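Local coordinates for protein putative 4-amino-4-deoxychorismate lyase (Thermus thermophilus, PDB 2ZGI) that binds pyridoxal 5'-phosphate and, as a class-IV aminotransferase relative, is probably a lyase acting on 4-amino-4-deoxychorismate, at residues L11-A16 with E87-S92; G115-P120 with L149-F154. All blocks are in the same frame, centred on the assembly; numbering follows the deposited sequence. Where two conformers were deposited one is given.

Contact 1: L11-A16 with E87-S92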
# COMPACT_ATOMS: atom_id res chain seq x y z
N LEU D 11 25.76 7.11 -30.72
CA LEU D 11 24.41 6.69 -30.40
C LEU D 11 23.42 6.84 -31.56
O LEU D 11 23.18 7.95 -32.05
CB LEU D 11 23.94 7.46 -29.16
CG LEU D 11 22.72 6.96 -28.41
CD1 LEU D 11 22.96 5.53 -27.86
CD2 LEU D 11 22.43 7.96 -27.28
N ALA D 12 22.83 5.72 -31.98
CA ALA D 12 21.92 5.68 -33.13
C ALA D 12 20.53 6.29 -32.90
O ALA D 12 19.91 6.84 -33.83
CB ALA D 12 21.78 4.23 -33.63
N LEU D 13 20.02 6.15 -31.69
CA LEU D 13 18.66 6.58 -31.38
C LEU D 13 18.74 7.75 -30.43
O LEU D 13 19.73 7.88 -29.72
CB LEU D 13 17.90 5.43 -30.73
CG LEU D 13 17.63 4.22 -31.62
CD1 LEU D 13 17.51 2.93 -30.80
CD2 LEU D 13 16.38 4.47 -32.40
N PRO D 14 17.69 8.60 -30.38
CA PRO D 14 17.68 9.73 -29.45
C PRO D 14 17.76 9.29 -27.98
O PRO D 14 17.25 8.22 -27.61
CB PRO D 14 16.32 10.39 -29.70
CG PRO D 14 15.88 9.86 -31.02
CD PRO D 14 16.42 8.50 -31.13
N GLU D 15 18.39 10.15 -27.19
CA GLU D 15 18.66 10.01 -25.77
C GLU D 15 17.43 9.58 -24.97
O GLU D 15 17.45 8.54 -24.26
CB GLU D 15 19.10 11.39 -25.25
CG GLU D 15 20.27 11.33 -24.34
CD GLU D 15 20.96 12.66 -24.23
OE1 GLU D 15 20.39 13.59 -23.61
OE2 GLU D 15 22.06 12.78 -24.78
N ALA D 16 16.36 10.36 -25.09
CA ALA D 16 15.15 10.18 -24.29
C ALA D 16 14.54 8.82 -24.54
O ALA D 16 14.05 8.18 -23.62
CB ALA D 16 14.13 11.29 -24.57
N GLU D 87 9.99 10.25 -30.30
CA GLU D 87 10.46 11.47 -30.99
C GLU D 87 11.67 11.19 -31.89
O GLU D 87 12.72 10.74 -31.42
CB GLU D 87 10.78 12.57 -29.99
CG GLU D 87 9.61 13.03 -29.15
CD GLU D 87 8.36 13.49 -29.94
OE1 GLU D 87 8.33 13.38 -31.19
OE2 GLU D 87 7.40 13.97 -29.30
N GLY D 88 11.48 11.40 -33.20
CA GLY D 88 12.51 11.12 -34.22
C GLY D 88 12.75 9.64 -34.43
O GLY D 88 13.80 9.23 -34.94
N VAL D 89 11.81 8.81 -34.01
CA VAL D 89 12.01 7.37 -34.11
C VAL D 89 10.77 6.73 -34.65
O VAL D 89 9.68 6.88 -34.08
CB VAL D 89 12.30 6.69 -32.73
CG1 VAL D 89 12.24 5.15 -32.88
CG2 VAL D 89 13.64 7.14 -32.17
N ARG D 90 10.97 6.06 -35.77
CA ARG D 90 10.00 5.15 -36.33
C ARG D 90 10.73 3.82 -36.45
O ARG D 90 11.63 3.66 -37.28
CB ARG D 90 9.53 5.66 -37.69
CG ARG D 90 8.34 4.91 -38.26
CD ARG D 90 7.86 5.61 -39.51
NE ARG D 90 8.95 5.80 -40.46
CZ ARG D 90 9.17 4.99 -41.48
NH1 ARG D 90 8.35 3.97 -41.68
NH2 ARG D 90 10.18 5.20 -42.32
N LEU D 91 10.35 2.87 -35.62
CA LEU D 91 11.01 1.61 -35.63
C LEU D 91 10.00 0.56 -36.07
O LEU D 91 8.87 0.54 -35.57
CB LEU D 91 11.61 1.37 -34.24
CG LEU D 91 12.92 0.64 -33.93
CD1 LEU D 91 14.10 0.96 -34.83
CD2 LEU D 91 13.27 0.97 -32.46
N SER D 92 10.38 -0.26 -37.04
CA SER D 92 9.53 -1.32 -37.56
C SER D 92 10.41 -2.54 -37.74
O SER D 92 11.53 -2.45 -38.31
CB SER D 92 8.88 -0.92 -38.89
OG SER D 92 8.15 0.30 -38.73
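The N-cap of helix 15-19 meets the start of strand 89-96 here, the outermost strand of its antiparallel sheet within this chain, just past the turn that joins it to strand 78-86. Pro14 and Leu13 lie against Val89 and the backbone before it; the side-chain contacts are apolar, with one ring carbon resting on a main-chain oxygen. Pro14 holds the N-cap position; its missing N-H costs nothing there, because the helix does not use that N-H, and the ring holds phi near -60°. Its CG comes to 3.3 Å from the carbonyl oxygen of Glu87, while CD, on the same ring edge, presses on Val89 CG2. Leu13 brings one branch: its CD2 lies 3.8 Å from Val89 CG2, the two side chains crossing at about a right angle. Val89 can serve both neighbours with one methyl because CG1 stands anti to the backbone N (chi1 169°), which sets CG2 beside that nitrogen. The beta-branched residue also suits its extended strand backbone. Gly88, with positive phi (70°), makes the bend before the strand, a conformation glycine adopts easily.

The second subunit shares this edge. Gly88 O accepts a hydrogen bond from Asn5 ND2 of that chain, and Leu91 and Ser92 pair with one of its strands in an antiparallel ladder, so the sheet continues across the interface. Within the same chain, Phe17 of the helix packs on both Val89 and Leu91. The tightest point is the meeting of Pro14 CD with Val89 CG2 at 3.3 Å, closer than usual for two carbons.

Contact 2: G115-P120 with L149-F154; sequences GYRVHP and LLLDAF
Two backbone hydrogen bonds tie Leu151 to Tyr116 and Val118, the residues before and after Arg117, its partner in a parallel bridge. Leu151 N gives its hydrogen to Tyr116 O at 2.9 Å, in the carbonyl plane and nearly straight (167°). Leu151 O then takes the N-H of Val118 at 3.0 Å, with the donor almost in line with the carbonyl bond. The same oxygen also receives a CA-H...O contact from Arg117.

Arg117 and Leu151 share a face of the sheet. The arginine chain bends at chi2 and chi3 (64° and 61°), which folds its methylene CD over Leu151 CB at 4.0 Å and suits a long residue with an apolar stem and a charged end. A water in the plane of the guanidinium joins NH1 to Asp152 O, while NH2 makes a salt bridge with Asp121 of the second subunit. Beyond the strand, Asp152 OD1 accepts from Phe154 N in an Asx turn, approached from above the carboxylate plane; this short side chain bends back on its own backbone in the turn that follows the strand, and OD1 also accepts from His156 N.

Leucine and valine suit the buried side. Leu150 CD2 meets Tyr116 CB, and Leu150 CB lies 4.1 Å from Val118 CG1, the two side chains slanting across each other.

These strands are the parallel pair of a beta-alpha-beta unit whose connecting helix 131-142 packs on this side, with Ala136 against Leu150 and Tyr133 against Val118. Strand 157-160 flanks strand 147-151 on its other edge, its Val158 reaching Val118 as well.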
# COMPACT_ATOMS: atom_id res chain seq x y z
N GLY D 115 2.77 -8.94 -6.77
CA GLY D 115 2.53 -7.66 -6.07
C GLY D 115 2.92 -6.43 -6.88
O GLY D 115 2.77 -5.29 -6.41
N TYR D 116 3.43 -6.63 -8.11
CA TYR D 116 3.77 -5.49 -8.96
C TYR D 116 2.54 -4.74 -9.43
O TYR D 116 1.51 -5.34 -9.75
CB TYR D 116 4.61 -5.93 -10.17
CG TYR D 116 5.97 -6.41 -9.73
CD1 TYR D 116 6.92 -5.51 -9.27
CD2 TYR D 116 6.27 -7.78 -9.72
CE1 TYR D 116 8.18 -5.94 -8.83
CE2 TYR D 116 7.53 -8.23 -9.29
CZ TYR D 116 8.47 -7.30 -8.83
OH TYR D 116 9.70 -7.73 -8.39
N ARG D 117 2.66 -3.42 -9.47
CA ARG D 117 1.58 -2.53 -9.92
C ARG D 117 1.89 -1.95 -11.32
O ARG D 117 3.06 -1.74 -11.66
CB ARG D 117 1.41 -1.35 -8.94
CG ARG D 117 0.49 -1.63 -7.74
CD ARG D 117 1.01 -2.70 -6.81
NE ARG D 117 2.29 -2.34 -6.22
CZ ARG D 117 2.45 -1.63 -5.10
NH1 ARG D 117 1.40 -1.14 -4.46
NH2 ARG D 117 3.67 -1.34 -4.66
N VAL D 118 0.83 -1.72 -12.09
CA VAL D 118 0.88 -0.81 -13.25
C VAL D 118 1.09 0.65 -12.78
O VAL D 118 0.90 0.99 -11.57
CB VAL D 118 -0.38 -0.94 -14.14
CG1 VAL D 118 -0.53 -2.38 -14.60
CG2 VAL D 118 -1.66 -0.50 -13.37
N HIS D 119 1.55 1.50 -13.69
CA HIS D 119 1.59 2.91 -13.41
C HIS D 119 0.20 3.55 -13.53
O HIS D 119 -0.54 3.30 -14.49
CB HIS D 119 2.59 3.67 -14.25
CG HIS D 119 2.79 5.07 -13.78
ND1 HIS D 119 1.87 6.07 -14.02
CD2 HIS D 119 3.74 5.62 -12.99
CE1 HIS D 119 2.28 7.18 -13.45
NE2 HIS D 119 3.41 6.94 -12.82
N PRO D 120 -0.16 4.39 -12.54
CA PRO D 120 -1.49 4.94 -12.50
C PRO D 120 -1.82 5.72 -13.77
O PRO D 120 -2.96 5.71 -14.21
CB PRO D 120 -1.43 5.89 -11.29
CG PRO D 120 -0.44 5.28 -10.43
CD PRO D 120 0.62 4.76 -11.34
N LEU D 149 0.53 -11.63 -13.21
CA LEU D 149 -0.52 -10.60 -13.12
C LEU D 149 -0.12 -9.43 -12.23
O LEU D 149 0.58 -9.60 -11.21
CB LEU D 149 -1.86 -11.22 -12.66
CG LEU D 149 -2.31 -12.45 -13.47
CD1 LEU D 149 -3.58 -13.09 -12.92
CD2 LEU D 149 -2.49 -12.15 -14.95
N LEU D 150 -0.58 -8.24 -12.64
CA LEU D 150 -0.27 -6.96 -11.98
C LEU D 150 -1.54 -6.29 -11.40
O LEU D 150 -2.65 -6.56 -11.85
CB LEU D 150 0.43 -5.97 -12.94
CG LEU D 150 1.82 -6.41 -13.46
CD1 LEU D 150 1.64 -7.19 -14.76
CD2 LEU D 150 2.77 -5.23 -13.62
N LEU D 151 -1.33 -5.45 -10.39
CA LEU D 151 -2.40 -4.78 -9.64
C LEU D 151 -2.47 -3.30 -9.98
O LEU D 151 -1.49 -2.74 -10.52
CB LEU D 151 -2.07 -4.86 -8.14
CG LEU D 151 -1.78 -6.28 -7.62
CD1 LEU D 151 -1.36 -6.21 -6.17
CD2 LEU D 151 -3.00 -7.15 -7.84
N ASP D 152 -3.61 -2.68 -9.67
CA ASP D 152 -3.68 -1.22 -9.63
C ASP D 152 -3.40 -0.75 -8.19
O ASP D 152 -3.04 -1.56 -7.31
CB ASP D 152 -5.01 -0.67 -10.21
CG ASP D 152 -6.23 -0.98 -9.34
OD1 ASP D 152 -6.08 -1.49 -8.21
OD2 ASP D 152 -7.34 -0.69 -9.84
N ALA D 153 -3.50 0.56 -7.98
CA ALA D 153 -3.20 1.16 -6.68
C ALA D 153 -4.08 0.59 -5.58
O ALA D 153 -3.66 0.52 -4.42
CB ALA D 153 -3.38 2.69 -6.74
N PHE D 154 -5.29 0.16 -5.94
CA PHE D 154 -6.26 -0.28 -4.94
C PHE D 154 -6.29 -1.79 -4.73
O PHE D 154 -7.17 -2.31 -4.02
CB PHE D 154 -7.66 0.24 -5.31
CG PHE D 154 -7.69 1.71 -5.70
CD1 PHE D 154 -7.18 2.70 -4.84
CD2 PHE D 154 -8.22 2.11 -6.92
CE1 PHE D 154 -7.22 4.06 -5.19
CE2 PHE D 154 -8.26 3.46 -7.28
CZ PHE D 154 -7.77 4.43 -6.40
O HOH W 1 -1.75 -1.74 -5.05

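In the fold
Both contacts are partly buried and have the second subunit as a neighbour, yet they hold separate elements: contact 1 sets the start of helix 15-19 against the sheet that has four strands within the chain, contact 2 joins two strands of the three-stranded mixed sheet. Their centres are 29 Å apart and their nearest atoms about 15 Å, and contact 1 is complete in the sequence before contact 2 begins. Contact 1 is a small, largely apolar joint whose strand goes on to pair with the other subunit. Contact 2 buries about twice the surface and relies on main-chain bonds within one chain, with the side chain of Leu150 about 6 Å from the bound pyridoxal phosphate.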